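Local coordinates for protein pyrrolidone-carboxylate peptidase (Deinococcus radiodurans R1, PDB 5Z48) that releases an N-terminal pyroglutamyl group from peptides, acting as a thiol exopeptidase of the C15 family, at residues L6-F11 with Q24-L29; L45-H50 with L143-F148; L170-N175 with S195-A200. All coordinates share one frame; numbering follows the deposited sequence.

Contact 1 (L6-F11 with Q24-L29). With PCA (pyroglutamic acid), chain I.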
ATOM      1  N   LEU B   6      17.487  23.894 -22.121  1.00 15.24           N
ATOM      2  CA  LEU B   6      17.198  22.807 -21.188  1.00 13.89           C
ATOM      3  C   LEU B   6      16.780  21.601 -22.023  1.00 14.84           C
ATOM      4  O   LEU B   6      15.834  21.684 -22.825  1.00 14.00           O
ATOM      5  CB  LEU B   6      16.114  23.192 -20.180  1.00 13.41           C
ATOM      6  CG  LEU B   6      15.771  22.052 -19.187  1.00 19.31           C
ATOM      7  CD1 LEU B   6      15.599  22.572 -17.770  1.00 23.97           C
ATOM      8  CD2 LEU B   6      14.520  21.348 -19.591  1.00 19.89           C
ATOM      9  N   LEU B   7      17.528  20.496 -21.896  1.00 12.78           N
ATOM     10  CA  LEU B   7      17.159  19.256 -22.579  1.00 12.11           C
ATOM     11  C   LEU B   7      16.124  18.518 -21.750  1.00 12.33           C
ATOM     12  O   LEU B   7      16.387  18.193 -20.601  1.00 11.04           O
ATOM     13  CB  LEU B   7      18.397  18.377 -22.795  1.00 12.99           C
ATOM     14  CG  LEU B   7      18.128  16.967 -23.360  1.00 12.63           C
ATOM     15  CD1 LEU B   7      17.538  17.069 -24.753  1.00 14.66           C
ATOM     16  CD2 LEU B   7      19.445  16.138 -23.406  1.00 13.99           C
ATOM     17  N   LEU B   8      14.950  18.253 -22.324  1.00 10.78           N
ATOM     18  CA  LEU B   8      13.853  17.577 -21.635  1.00 10.42           C
ATOM     19  C   LEU B   8      13.560  16.280 -22.361  1.00  8.78           C
ATOM     20  O   LEU B   8      13.313  16.303 -23.555  1.00 11.03           O
ATOM     21  CB  LEU B   8      12.614  18.472 -21.633  1.00 11.76           C
ATOM     22  CG  LEU B   8      11.320  17.830 -21.110  1.00 11.21           C
ATOM     23  CD1 LEU B   8      11.472  17.359 -19.637  1.00 12.62           C
ATOM     24  CD2 LEU B   8      10.166  18.820 -21.222  1.00 12.46           C
ATOM     25  N   THR B   9      13.644  15.126 -21.666  1.00 11.50           N
ATOM     26  CA  THR B   9      13.325  13.869 -22.352  1.00 10.24           C
ATOM     27  C   THR B   9      12.160  13.157 -21.671  1.00  9.80           C
ATOM     28  O   THR B   9      11.906  13.345 -20.485  1.00 10.90           O
ATOM     29  CB  THR B   9      14.537  12.926 -22.420  1.00 10.41           C
ATOM     30  OG1 THR B   9      14.912  12.475 -21.101  1.00 12.65           O
ATOM     31  CG2 THR B   9      15.734  13.629 -23.013  1.00 11.06           C
ATOM     32  N   GLY B  10      11.447  12.351 -22.462  1.00 10.35           N
ATOM     33  CA  GLY B  10      10.459  11.415 -21.947  1.00 10.64           C
ATOM     34  C   GLY B  10      10.690  10.069 -22.611  1.00 11.73           C
ATOM     35  O   GLY B  10      11.548   9.932 -23.475  1.00 12.38           O
ATOM     36  N   PHE B  11       9.916   9.078 -22.171  1.00 11.34           N
ATOM     37  CA  PHE B  11      10.034   7.728 -22.706  1.00 11.11           C
ATOM     38  C   PHE B  11       8.760   7.309 -23.439  1.00 12.67           C
ATOM     39  O   PHE B  11       7.656   7.757 -23.109  1.00 12.41           O
ATOM     40  CB  PHE B  11      10.314   6.675 -21.582  1.00 11.47           C
ATOM     41  CG  PHE B  11      11.744   6.552 -21.191  1.00  9.72           C
ATOM     42  CD1 PHE B  11      12.629   5.840 -21.969  1.00 10.78           C
ATOM     43  CD2 PHE B  11      12.214   7.148 -20.008  1.00 12.06           C
ATOM     44  CE1 PHE B  11      13.957   5.688 -21.606  1.00 11.79           C
ATOM     45  CE2 PHE B  11      13.562   6.993 -19.616  1.00 13.27           C
ATOM     46  CZ  PHE B  11      14.436   6.279 -20.419  1.00 15.89           C
ATOM     47  N   GLN B  24       4.088  12.425 -23.172  1.00 10.07           N
ATOM     48  CA  GLN B  24       3.118  13.495 -23.422  1.00 10.90           C
ATOM     49  C   GLN B  24       3.629  14.832 -22.919  1.00 10.68           C
ATOM     50  O   GLN B  24       3.425  15.862 -23.565  1.00 12.48           O
ATOM     51  CB  GLN B  24       1.792  13.154 -22.738  1.00 13.60           C
ATOM     52  CG  GLN B  24       1.154  11.881 -23.228  1.00 17.58           C
ATOM     53  CD  GLN B  24       0.467  12.069 -24.530  1.00 22.49           C
ATOM     54  OE1 GLN B  24       0.345  13.209 -25.027  1.00 24.08           O
ATOM     55  NE2 GLN B  24       0.022  10.960 -25.139  1.00 27.23           N
ATOM     56  N   ALA B  25       4.223  14.849 -21.724  1.00 11.75           N
ATOM     57  CA  ALA B  25       4.712  16.112 -21.180  1.00 11.12           C
ATOM     58  C   ALA B  25       5.867  16.659 -22.013  1.00 11.17           C
ATOM     59  O   ALA B  25       5.921  17.873 -22.257  1.00 11.70           O
ATOM     60  CB  ALA B  25       5.135  15.906 -19.730  1.00 13.59           C
ATOM     61  N   ALA B  26       6.814  15.795 -22.404  1.00 11.12           N
ATOM     62  CA  ALA B  26       7.918  16.285 -23.232  1.00 10.02           C
ATOM     63  C   ALA B  26       7.386  16.860 -24.533  1.00 12.37           C
ATOM     64  O   ALA B  26       7.840  17.923 -25.000  1.00 14.46           O
ATOM     65  CB  ALA B  26       8.931  15.161 -23.511  1.00 11.49           C
ATOM     66  N   GLN B  27       6.405  16.187 -25.149  1.00 11.92           N
ATOM     67  CA  GLN B  27       5.864  16.678 -26.408  1.00 13.45           C
ATOM     68  C   GLN B  27       5.218  18.049 -26.243  1.00 15.25           C
ATOM     69  O   GLN B  27       5.415  18.943 -27.083  1.00 15.12           O
ATOM     70  CB  GLN B  27       4.857  15.671 -26.978  1.00 14.48           C
ATOM     71  CG  GLN B  27       4.652  15.803 -28.503  1.00 16.84           C
ATOM     72  CD  GLN B  27       5.840  15.222 -29.307  1.00 20.38           C
ATOM     73  OE1 GLN B  27       6.610  14.417 -28.797  1.00 23.37           O
ATOM     74  NE2 GLN B  27       5.904  15.550 -30.599  1.00 21.20           N
ATOM     75  N   GLU B  28       4.441  18.239 -25.162  1.00 13.33           N
ATOM     76  CA  GLU B  28       3.725  19.495 -24.993  1.00 14.45           C
ATOM     77  C   GLU B  28       4.656  20.650 -24.677  1.00 14.40           C
ATOM     78  O   GLU B  28       4.350  21.802 -25.059  1.00 16.49           O
ATOM     79  CB  GLU B  28       2.713  19.391 -23.848  1.00 17.30           C
ATOM     80  CG  GLU B  28       1.548  18.470 -24.028  1.00 23.60           C
ATOM     81  CD  GLU B  28       0.578  18.666 -22.856  1.00 29.88           C
ATOM     82  OE1 GLU B  28       0.127  19.830 -22.660  1.00 31.89           O
ATOM     83  OE2 GLU B  28       0.319  17.695 -22.100  1.00 27.06           O
ATOM     84  N   LEU B  29       5.782  20.381 -24.013  1.00 13.23           N
ATOM     85  CA  LEU B  29       6.642  21.456 -23.553  1.00 14.40           C
ATOM     86  C   LEU B  29       7.774  21.765 -24.527  1.00 15.41           C
ATOM     87  O   LEU B  29       8.479  22.769 -24.333  1.00 13.79           O
ATOM     88  CB  LEU B  29       7.203  21.117 -22.165  1.00 11.86           C
ATOM     89  CG  LEU B  29       6.096  21.030 -21.100  1.00 12.53           C
ATOM     90  CD1 LEU B  29       6.713  20.463 -19.810  1.00 12.79           C
ATOM     91  CD2 LEU B  29       5.409  22.385 -20.829  1.00 14.95           C
TER
HETATM   92  N   PCA I 302       9.487   4.141 -16.736  1.00 12.52           N
HETATM   93  CA  PCA I 302      10.391   2.996 -16.719  1.00 16.03           C
HETATM   94  CB  PCA I 302      11.062   2.913 -18.100  1.00 15.03           C
HETATM   95  CG  PCA I 302      10.406   3.958 -19.004  1.00 13.13           C
HETATM   96  CD  PCA I 302       9.500   4.704 -18.059  1.00 10.05           C
HETATM   97  OE  PCA I 302       8.842   5.684 -18.426  1.00 12.15           O
HETATM   98  C   PCA I 302      11.368   3.112 -15.533  1.00 17.95           C
HETATM   99  O   PCA I 302      12.523   2.676 -15.569  1.00 14.84           O
HETATM  100  OXT PCA I 302      11.015   3.709 -14.477  1.00 21.19           O
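Leu8 of strand 6-11 reaches Ala26 and Leu29 of helix 24-29, where the helix of a beta-alpha-beta crossover packs on the sheet; strand 38-45 completes the unit, running parallel to strand 5-11. A single methyl of the leucine does most of the touching. CD2 of Leu8 lies 3.9 Å from CA of Ala26, while the same methyl rests 3.9 Å from CB of Leu29. Leucine suits this place because it is long enough to carry that one methyl into the groove between CA of Ala26 and CB of Leu29. A trans first torsion (172°) carries CG of Leu8 away from its own nitrogen and places CD2 against the helix; the side chains of Leu8 and Leu29 then cross obliquely.

Two residues on, at Gly10, the backbones draw nearer. CB of Ala26 sits 3.9 Å from N of Gly10, a methyl laid on bare backbone. Because one partner has no side chain and the other only a methyl, the CA atoms of Gly10 and Ala26 can stand 5.6 Å apart, and the local strand and helix axes approach to 7.2 Å. No hydrogen bond spans the two segments, so apolar packing joins them.

Polar groups around this core are tied to other parts of the fold. The carbonyl oxygen of Ala26 is hydrogen-bonded to Ser42 OG on strand 38-45, and Phe11 N to Ser22 OG near the start of the helix. Leu8 also packs on Val201 of helix 194-211, whereas Thr9 points away from helix 24-29 and its side chain packs on Leu45 and Leu70. At the end of the strand the chain enters the ligand pocket: one face of the Phe11 ring lies against bound pyroglutamate, whose CG is 3.6 Å from CG of Phe11.

Contact 2 (L45-H50 with L143-F148). With PCA (pyroglutamic acid), chain I.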
ATOM      1  N   LEU B  45      12.828   9.050 -25.831  1.00 10.73           N
ATOM      2  CA  LEU B  45      13.755   7.927 -25.806  1.00 13.03           C
ATOM      3  C   LEU B  45      13.022   6.584 -25.866  1.00 13.28           C
ATOM      4  O   LEU B  45      11.924   6.429 -25.302  1.00 13.09           O
ATOM      5  CB  LEU B  45      14.578   7.968 -24.512  1.00 11.12           C
ATOM      6  CG  LEU B  45      15.376   9.284 -24.326  1.00 13.25           C
ATOM      7  CD1 LEU B  45      16.093   9.304 -22.961  1.00 10.94           C
ATOM      8  CD2 LEU B  45      16.436   9.476 -25.399  1.00 17.89           C
ATOM      9  N   PRO B  46      13.625   5.577 -26.501  1.00 12.23           N
ATOM     10  CA  PRO B  46      13.046   4.234 -26.450  1.00 12.74           C
ATOM     11  C   PRO B  46      13.296   3.591 -25.090  1.00 11.76           C
ATOM     12  O   PRO B  46      14.258   3.913 -24.386  1.00 12.97           O
ATOM     13  CB  PRO B  46      13.805   3.486 -27.547  1.00 14.90           C
ATOM     14  CG  PRO B  46      15.195   4.159 -27.496  1.00 16.32           C
ATOM     15  CD  PRO B  46      14.901   5.623 -27.225  1.00 12.27           C
ATOM     16  N   VAL B  47      12.417   2.645 -24.724  1.00 12.61           N
ATOM     17  CA  VAL B  47      12.581   1.910 -23.454  1.00 11.00           C
ATOM     18  C   VAL B  47      13.441   0.688 -23.733  1.00 12.86           C
ATOM     19  O   VAL B  47      12.962  -0.454 -23.754  1.00 14.15           O
ATOM     20  CB  VAL B  47      11.227   1.541 -22.830  1.00 11.13           C
ATOM     21  CG1 VAL B  47      11.437   0.967 -21.442  1.00 12.90           C
ATOM     22  CG2 VAL B  47      10.402   2.789 -22.650  1.00 12.92           C
ATOM     23  N   GLU B  48      14.719   0.926 -23.977  1.00 13.61           N
ATOM     24  CA  GLU B  48      15.679  -0.118 -24.285  1.00 13.89           C
ATOM     25  C   GLU B  48      17.023   0.556 -24.065  1.00 14.80           C
ATOM     26  O   GLU B  48      17.266   1.611 -24.690  1.00 14.20           O
ATOM     27  CB  GLU B  48      15.522  -0.610 -25.734  1.00 15.13           C
ATOM     28  CG  GLU B  48      16.357  -1.866 -26.070  1.00 16.82           C
ATOM     29  CD  GLU B  48      17.816  -1.505 -26.279  1.00 18.33           C
ATOM     30  OE1 GLU B  48      18.660  -1.980 -25.491  1.00 20.29           O
ATOM     31  OE2 GLU B  48      18.101  -0.710 -27.221  1.00 21.99           O
ATOM     32  N   PRO B  49      17.887   0.032 -23.182  1.00 11.64           N
ATOM     33  CA  PRO B  49      19.036   0.843 -22.719  1.00 12.92           C
ATOM     34  C   PRO B  49      20.076   1.155 -23.773  1.00 16.85           C
ATOM     35  O   PRO B  49      20.597   2.276 -23.767  1.00 15.60           O
ATOM     36  CB  PRO B  49      19.651   0.006 -21.586  1.00 14.60           C
ATOM     37  CG  PRO B  49      19.154  -1.417 -21.877  1.00 16.66           C
ATOM     38  CD  PRO B  49      17.773  -1.237 -22.431  1.00 13.37           C
ATOM     39  N   HIS B  50      20.394   0.224 -24.670  1.00 15.73           N
ATOM     40  CA  HIS B  50      21.440   0.512 -25.650  1.00 18.16           C
ATOM     41  C   HIS B  50      21.019   1.657 -26.554  1.00 18.82           C
ATOM     42  O   HIS B  50      21.770   2.625 -26.744  1.00 18.74           O
ATOM     43  CB  HIS B  50      21.767  -0.735 -26.449  1.00 20.83           C
ATOM     44  CG  HIS B  50      22.300  -1.834 -25.589  1.00 27.99           C
ATOM     45  ND1 HIS B  50      23.354  -1.639 -24.722  1.00 35.14           N
ATOM     46  CD2 HIS B  50      21.888  -3.111 -25.404  1.00 30.38           C
ATOM     47  CE1 HIS B  50      23.599  -2.763 -24.073  1.00 36.84           C
ATOM     48  NE2 HIS B  50      22.728  -3.673 -24.470  1.00 34.26           N
ATOM     49  N   LEU B 143      16.174  -0.020 -11.102  1.00  9.67           N
ATOM     50  CA  LEU B 143      17.365  -0.392 -11.875  1.00 10.08           C
ATOM     51  C   LEU B 143      16.982  -0.741 -13.323  1.00 11.82           C
ATOM     52  O   LEU B 143      17.653  -1.520 -13.983  1.00 12.24           O
ATOM     53  CB  LEU B 143      18.140  -1.525 -11.183  1.00 11.38           C
ATOM     54  CG  LEU B 143      18.657  -1.090  -9.789  1.00 10.98           C
ATOM     55  CD1 LEU B 143      19.383  -2.299  -9.206  1.00 11.35           C
ATOM     56  CD2 LEU B 143      19.618   0.102  -9.831  1.00 10.98           C
ATOM     57  N   TYR B 144      15.883  -0.131 -13.821  1.00 12.38           N
ATOM     58  CA  TYR B 144      15.386  -0.338 -15.172  1.00 13.60           C
ATOM     59  C   TYR B 144      15.895   0.802 -16.061  1.00 14.47           C
ATOM     60  O   TYR B 144      16.970   1.333 -15.806  1.00 11.60           O
ATOM     61  CB  TYR B 144      13.859  -0.449 -15.107  1.00 11.21           C
ATOM     62  CG  TYR B 144      13.052  -0.950 -16.317  1.00 12.45           C
ATOM     63  CD1 TYR B 144      13.343  -2.132 -17.016  1.00 13.54           C
ATOM     64  CD2 TYR B 144      11.922  -0.251 -16.691  1.00 15.28           C
ATOM     65  CE1 TYR B 144      12.528  -2.576 -18.069  1.00 16.01           C
ATOM     66  CE2 TYR B 144      11.103  -0.685 -17.743  1.00 15.19           C
ATOM     67  CZ  TYR B 144      11.401  -1.849 -18.420  1.00 14.56           C
ATOM     68  OH  TYR B 144      10.574  -2.269 -19.443  1.00 16.39           O
ATOM     69  N   VAL B 145      15.165   1.171 -17.102  1.00 11.82           N
ATOM     70  CA  VAL B 145      15.769   2.043 -18.118  1.00 10.73           C
ATOM     71  C   VAL B 145      15.843   3.498 -17.640  1.00 12.79           C
ATOM     72  O   VAL B 145      16.774   4.221 -18.031  1.00 10.79           O
ATOM     73  CB  VAL B 145      15.030   1.900 -19.475  1.00 10.86           C
ATOM     74  CG1 VAL B 145      15.814   2.598 -20.623  1.00 12.37           C
ATOM     75  CG2 VAL B 145      14.864   0.431 -19.891  1.00 14.49           C
ATOM     76  N   CYS B 146      14.911   3.964 -16.777  1.00 10.14           N
ATOM     77  CA  CYS B 146      15.008   5.331 -16.252  1.00 10.62           C
ATOM     78  C   CYS B 146      16.269   5.512 -15.418  1.00 10.16           C
ATOM     79  O   CYS B 146      17.013   6.474 -15.590  1.00 11.91           O
ATOM     80  CB  CYS B 146      13.778   5.667 -15.398  1.00 10.25           C
ATOM     81  SG  CYS B 146      12.241   5.778 -16.415  1.00 16.62           S
ATOM     82  N   ASN B 147      16.527   4.589 -14.494  1.00 10.49           N
ATOM     83  CA  ASN B 147      17.787   4.668 -13.770  1.00 10.76           C
ATOM     84  C   ASN B 147      18.981   4.635 -14.709  1.00 12.10           C
ATOM     85  O   ASN B 147      19.958   5.381 -14.520  1.00 11.04           O
ATOM     86  CB  ASN B 147      17.877   3.495 -12.809  1.00 11.00           C
ATOM     87  CG  ASN B 147      19.224   3.453 -12.097  1.00 11.06           C
ATOM     88  OD1 ASN B 147      19.433   4.221 -11.136  1.00 11.32           O
ATOM     89  ND2 ASN B 147      20.123   2.600 -12.558  1.00 12.25           N
ATOM     90  N   PHE B 148      18.938   3.755 -15.718  1.00 12.33           N
ATOM     91  CA  PHE B 148      20.046   3.644 -16.666  1.00 11.51           C
ATOM     92  C   PHE B 148      20.360   4.996 -17.297  1.00 10.91           C
ATOM     93  O   PHE B 148      21.538   5.371 -17.366  1.00 11.31           O
ATOM     94  CB  PHE B 148      19.733   2.592 -17.730  1.00 11.92           C
ATOM     95  CG  PHE B 148      20.720   2.570 -18.859  1.00 15.48           C
ATOM     96  CD1 PHE B 148      20.539   3.400 -19.980  1.00 19.16           C
ATOM     97  CD2 PHE B 148      21.849   1.779 -18.760  1.00 17.38           C
ATOM     98  CE1 PHE B 148      21.477   3.410 -21.010  1.00 19.31           C
ATOM     99  CE2 PHE B 148      22.795   1.777 -19.806  1.00 21.13           C
ATOM    100  CZ  PHE B 148      22.599   2.609 -20.908  1.00 21.27           C
TER
HETATM  101  N   PCA I 302       9.487   4.141 -16.736  1.00 12.52           N
HETATM  102  CA  PCA I 302      10.391   2.996 -16.719  1.00 16.03           C
HETATM  103  CB  PCA I 302      11.062   2.913 -18.100  1.00 15.03           C
HETATM  104  CG  PCA I 302      10.406   3.958 -19.004  1.00 13.13           C
HETATM  105  CD  PCA I 302       9.500   4.704 -18.059  1.00 10.05           C
HETATM  106  OE  PCA I 302       8.842   5.684 -18.426  1.00 12.15           O
HETATM  107  C   PCA I 302      11.368   3.112 -15.533  1.00 17.95           C
HETATM  108  O   PCA I 302      12.523   2.676 -15.569  1.00 14.84           O
HETATM  109  OXT PCA I 302      11.015   3.709 -14.477  1.00 21.19           O
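With chi1 at -172°, Val47 turns its CG1 methyl back from its own nitrogen and onto CG2 of Val145, 3.8 Å away. The other methyl of the same side chain, CG2 of Val47, meets CG of the bound pyroglutamate at 3.8 Å, so a branched residue serves both the packing and the pocket wall. In Phe148 the trans first torsion (171°) lays the face of the ring against CB of Pro49: this atom stands 3.7 Å from the centroid of the Phe148 ring, only 4° off its normal, a CH-pi contact. Rigid and lacking an N-H, proline is well suited to the first turn of helix 49-63. Just before it, Glu48 is the N-cap, its OE1 accepting from His50 N at 2.9 Å.

Tyr144 occupies the N-cap position of helix 145-159, and its hydroxyl is hydrogen-bonded to Pro95 O. At the second residue of that helix, Cys146 N donates to O of pyroglutamate at 3.0 Å. By similarity Cys146 is an active-site residue. An amide at a helix N terminus would probably favour negative charge on the oxygen it meets, consistent with a role in stabilising an oxyanion during hydrolysis.

Contact 3 (L170-N175 with S195-A200). With PCA (pyroglutamic acid), chain I.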
ATOM      1  N   LEU B 170      13.088  12.998 -13.160  1.00  9.15           N
ATOM      2  CA  LEU B 170      11.768  13.315 -12.614  1.00  8.26           C
ATOM      3  C   LEU B 170      10.818  12.170 -13.011  1.00  9.25           C
ATOM      4  O   LEU B 170      10.506  11.983 -14.194  1.00  9.93           O
ATOM      5  CB  LEU B 170      11.327  14.694 -13.170  1.00  8.18           C
ATOM      6  CG  LEU B 170      10.108  15.371 -12.571  1.00 13.95           C
ATOM      7  CD1 LEU B 170       9.904  16.746 -13.163  1.00 12.25           C
ATOM      8  CD2 LEU B 170       8.865  14.593 -12.722  1.00 17.05           C
ATOM      9  N   HIS B 171      10.382  11.373 -12.012  1.00  9.43           N
ATOM     10  CA  HIS B 171       9.413  10.296 -12.236  0.82  9.53           C
ATOM     11  C   HIS B 171       8.010  10.837 -12.018  1.00  9.00           C
ATOM     12  O   HIS B 171       7.762  11.562 -11.050  1.00  9.78           O
ATOM     13  CB  HIS B 171       9.664   9.140 -11.264  0.82  9.52           C
ATOM     14  CG  HIS B 171      10.427   7.979 -11.851  0.82  9.98           C
ATOM     15  ND1 HIS B 171      11.588   7.483 -11.286  0.82 10.99           N
ATOM     16  CD2 HIS B 171      10.178   7.214 -12.943  0.82  9.90           C
ATOM     17  CE1 HIS B 171      12.007   6.449 -12.001  0.82 13.24           C
ATOM     18  NE2 HIS B 171      11.171   6.260 -13.009  0.82 11.91           N
ATOM     19  N   VAL B 172       7.086  10.464 -12.926  1.00  9.13           N
ATOM     20  CA  VAL B 172       5.719  10.969 -12.830  1.00  8.94           C
ATOM     21  C   VAL B 172       4.748   9.820 -12.609  1.00  9.11           C
ATOM     22  O   VAL B 172       4.980   8.701 -13.081  1.00 10.55           O
ATOM     23  CB  VAL B 172       5.325  11.792 -14.080  1.00 11.52           C
ATOM     24  CG1 VAL B 172       6.356  12.925 -14.333  1.00 13.78           C
ATOM     25  CG2 VAL B 172       5.169  10.914 -15.337  1.00 11.50           C
ATOM     26  N   PRO B 173       3.631  10.058 -11.931  1.00 10.04           N
ATOM     27  CA  PRO B 173       2.599   9.016 -11.808  1.00 10.88           C
ATOM     28  C   PRO B 173       1.974   8.629 -13.140  1.00 11.34           C
ATOM     29  O   PRO B 173       2.105   9.320 -14.156  1.00 11.19           O
ATOM     30  CB  PRO B 173       1.521   9.698 -10.928  1.00 11.14           C
ATOM     31  CG  PRO B 173       2.304  10.663 -10.062  1.00 11.93           C
ATOM     32  CD  PRO B 173       3.361  11.236 -11.069  1.00 10.91           C
ATOM     33  N   ALA B 174       1.167   7.559 -13.084  1.00 10.61           N
ATOM     34  CA  ALA B 174       0.258   7.234 -14.177  1.00 10.39           C
ATOM     35  C   ALA B 174      -0.619   8.440 -14.499  1.00 11.32           C
ATOM     36  O   ALA B 174      -0.988   9.192 -13.602  1.00 11.03           O
ATOM     37  CB  ALA B 174      -0.646   6.061 -13.756  1.00 11.35           C
ATOM     38  N   ASN B 175      -0.950   8.624 -15.783  1.00 10.78           N
ATOM     39  CA  ASN B 175      -2.058   9.499 -16.124  1.00 11.48           C
ATOM     40  C   ASN B 175      -3.335   8.664 -16.234  1.00 13.22           C
ATOM     41  O   ASN B 175      -3.344   7.465 -15.914  1.00 11.63           O
ATOM     42  CB  ASN B 175      -1.744  10.282 -17.399  1.00 10.31           C
ATOM     43  CG  ASN B 175      -1.546   9.366 -18.630  1.00 13.43           C
ATOM     44  OD1 ASN B 175      -1.820   8.167 -18.602  1.00 12.10           O
ATOM     45  ND2 ASN B 175      -1.046   9.956 -19.733  1.00 13.96           N
ATOM     46  N   SER B 195      -2.718  16.978 -17.583  1.00 13.03           N
ATOM     47  CA  SER B 195      -2.406  18.405 -17.452  1.00 12.76           C
ATOM     48  C   SER B 195      -1.700  18.722 -16.138  1.00 13.76           C
ATOM     49  O   SER B 195      -0.867  19.627 -16.097  1.00 13.67           O
ATOM     50  CB  SER B 195      -3.666  19.252 -17.570  1.00 16.18           C
ATOM     51  OG  SER B 195      -4.695  18.880 -16.655  1.00 16.56           O
ATOM     52  N   GLU B 196      -2.005  17.988 -15.072  1.00 12.55           N
ATOM     53  CA  GLU B 196      -1.274  18.162 -13.810  1.00  9.72           C
ATOM     54  C   GLU B 196       0.170  17.688 -13.929  1.00 10.66           C
ATOM     55  O   GLU B 196       1.087  18.341 -13.423  1.00 11.19           O
ATOM     56  CB  GLU B 196      -2.036  17.413 -12.714  1.00 12.52           C
ATOM     57  CG  GLU B 196      -1.296  17.356 -11.335  1.00 12.13           C
ATOM     58  CD  GLU B 196      -1.391  18.633 -10.523  1.00 14.58           C
ATOM     59  OE1 GLU B 196      -1.856  19.684 -11.059  1.00 14.21           O
ATOM     60  OE2 GLU B 196      -1.092  18.603  -9.288  1.00 13.41           O
ATOM     61  N   ILE B 197       0.386  16.538 -14.579  1.00 10.45           N
ATOM     62  CA  ILE B 197       1.741  16.009 -14.788  1.00  9.23           C
ATOM     63  C   ILE B 197       2.566  16.981 -15.615  1.00 10.60           C
ATOM     64  O   ILE B 197       3.703  17.323 -15.252  1.00 11.76           O
ATOM     65  CB  ILE B 197       1.667  14.621 -15.446  1.00 10.80           C
ATOM     66  CG1 ILE B 197       1.011  13.624 -14.486  1.00 12.37           C
ATOM     67  CG2 ILE B 197       3.065  14.132 -15.843  1.00 12.03           C
ATOM     68  CD1 ILE B 197       0.646  12.260 -15.146  1.00 13.01           C
ATOM     69  N   THR B 198       2.027  17.412 -16.759  1.00 10.01           N
ATOM     70  CA  THR B 198       2.769  18.360 -17.596  1.00 11.48           C
ATOM     71  C   THR B 198       3.110  19.632 -16.823  1.00 10.62           C
ATOM     72  O   THR B 198       4.226  20.162 -16.957  1.00 10.75           O
ATOM     73  CB  THR B 198       1.950  18.684 -18.858  1.00 11.52           C
ATOM     74  OG1 THR B 198       1.802  17.484 -19.621  1.00 12.71           O
ATOM     75  CG2 THR B 198       2.621  19.743 -19.750  1.00 11.85           C
ATOM     76  N   ARG B 199       2.157  20.169 -16.074  1.00 11.38           N
ATOM     77  CA  ARG B 199       2.422  21.357 -15.272  1.00 10.86           C
ATOM     78  C   ARG B 199       3.537  21.102 -14.264  1.00 10.90           C
ATOM     79  O   ARG B 199       4.386  21.978 -14.040  1.00 12.43           O
ATOM     80  CB  ARG B 199       1.149  21.803 -14.560  1.00 11.45           C
ATOM     81  CG  ARG B 199       1.314  23.187 -13.918  1.00 13.30           C
ATOM     82  CD  ARG B 199      -0.016  23.712 -13.418  1.00 17.17           C
ATOM     83  NE  ARG B 199      -0.621  22.861 -12.378  1.00 18.12           N
ATOM     84  CZ  ARG B 199      -0.528  23.104 -11.061  1.00 19.73           C
ATOM     85  NH1 ARG B 199       0.127  24.174 -10.596  1.00 16.24           N
ATOM     86  NH2 ARG B 199      -1.133  22.305 -10.181  1.00 19.66           N
ATOM     87  N   ALA B 200       3.576  19.905 -13.651  1.00 10.57           N
ATOM     88  CA  ALA B 200       4.651  19.596 -12.704  1.00  8.59           C
ATOM     89  C   ALA B 200       6.005  19.603 -13.392  1.00 11.03           C
ATOM     90  O   ALA B 200       6.999  20.087 -12.836  1.00 12.48           O
ATOM     91  CB  ALA B 200       4.390  18.231 -12.029  1.00 10.55           C
TER
HETATM   92  N   PCA I 302       9.487   4.141 -16.736  1.00 12.52           N
HETATM   93  CA  PCA I 302      10.391   2.996 -16.719  1.00 16.03           C
HETATM   94  CB  PCA I 302      11.062   2.913 -18.100  1.00 15.03           C
HETATM   95  CG  PCA I 302      10.406   3.958 -19.004  1.00 13.13           C
HETATM   96  CD  PCA I 302       9.500   4.704 -18.059  1.00 10.05           C
HETATM   97  OE  PCA I 302       8.842   5.684 -18.426  1.00 12.15           O
HETATM   98  C   PCA I 302      11.368   3.112 -15.533  1.00 17.95           C
HETATM   99  O   PCA I 302      12.523   2.676 -15.569  1.00 14.84           O
HETATM  100  OXT PCA I 302      11.015   3.709 -14.477  1.00 21.19           O
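Ile197 alone provides 100 of the 214 Å² buried here, and its terminal methyl ends among backbone carbonyls of the loop after the strand. CD1 of Ile197 lies 3.4 Å from O of Pro173 and 3.8 Å from O of Ala174. An extended second torsion (169°) lets the long arm of the isoleucine reach that far, on to CB of Asn175 at 3.8 Å. The CG2 branch meets the strand itself: CG2 of Ile197 is 3.7 Å from CB of Val172, with both valine methyls also close, and the two side chains cross at about a right angle. Two beta-branched residues suit such a site, each offering a broad, stiff surface. Beyond them, CD1 of Leu170 approaches O of Ala200 at 4.4 Å.

Asn175 is the N-cap of helix 176-180, with OD1 bonded to Val178 N, and its ND2 is shared between Gln194 and Asp19.

His171 is an active-site residue by similarity. In the conformer described, ND1 bonds to Glu83 OE2 and NE2 to pyroglutamate OXT; a second conformer is modelled, so both bonds are doubtful in detail. Helix 194-211 packs on the side of strand 167-172 to which Leu170 and Val172 point, whereas His171 projects from the other. The helix lies beside helix 21-29, where Thr198 packs on Ala25 and Leu29.

Overall arrangement
From the N terminus, contact 1 comes first, closing a short loop of twelve residues between segments 6-11 and 24-29. Contact 2 opens at the end of strand 38-45 and spans more than ninety residues before helix 145-159 begins; contact 3 follows with a loop of nineteen. The three run in series, without nesting or crossing. Space joins them instead: Gly10 O probably bonds to Leu45 N between contacts 1 and 2, Glu28 OE2 probably to Thr198 OG1 between contacts 1 and 3, while Cys146 touches His171 between contacts 2 and 3. Contacts 1 and 3 attach helices to one sheet, contact 2 joins the N-terminal ends of helices 49-63 and 145-159, and all three border the pyroglutamate.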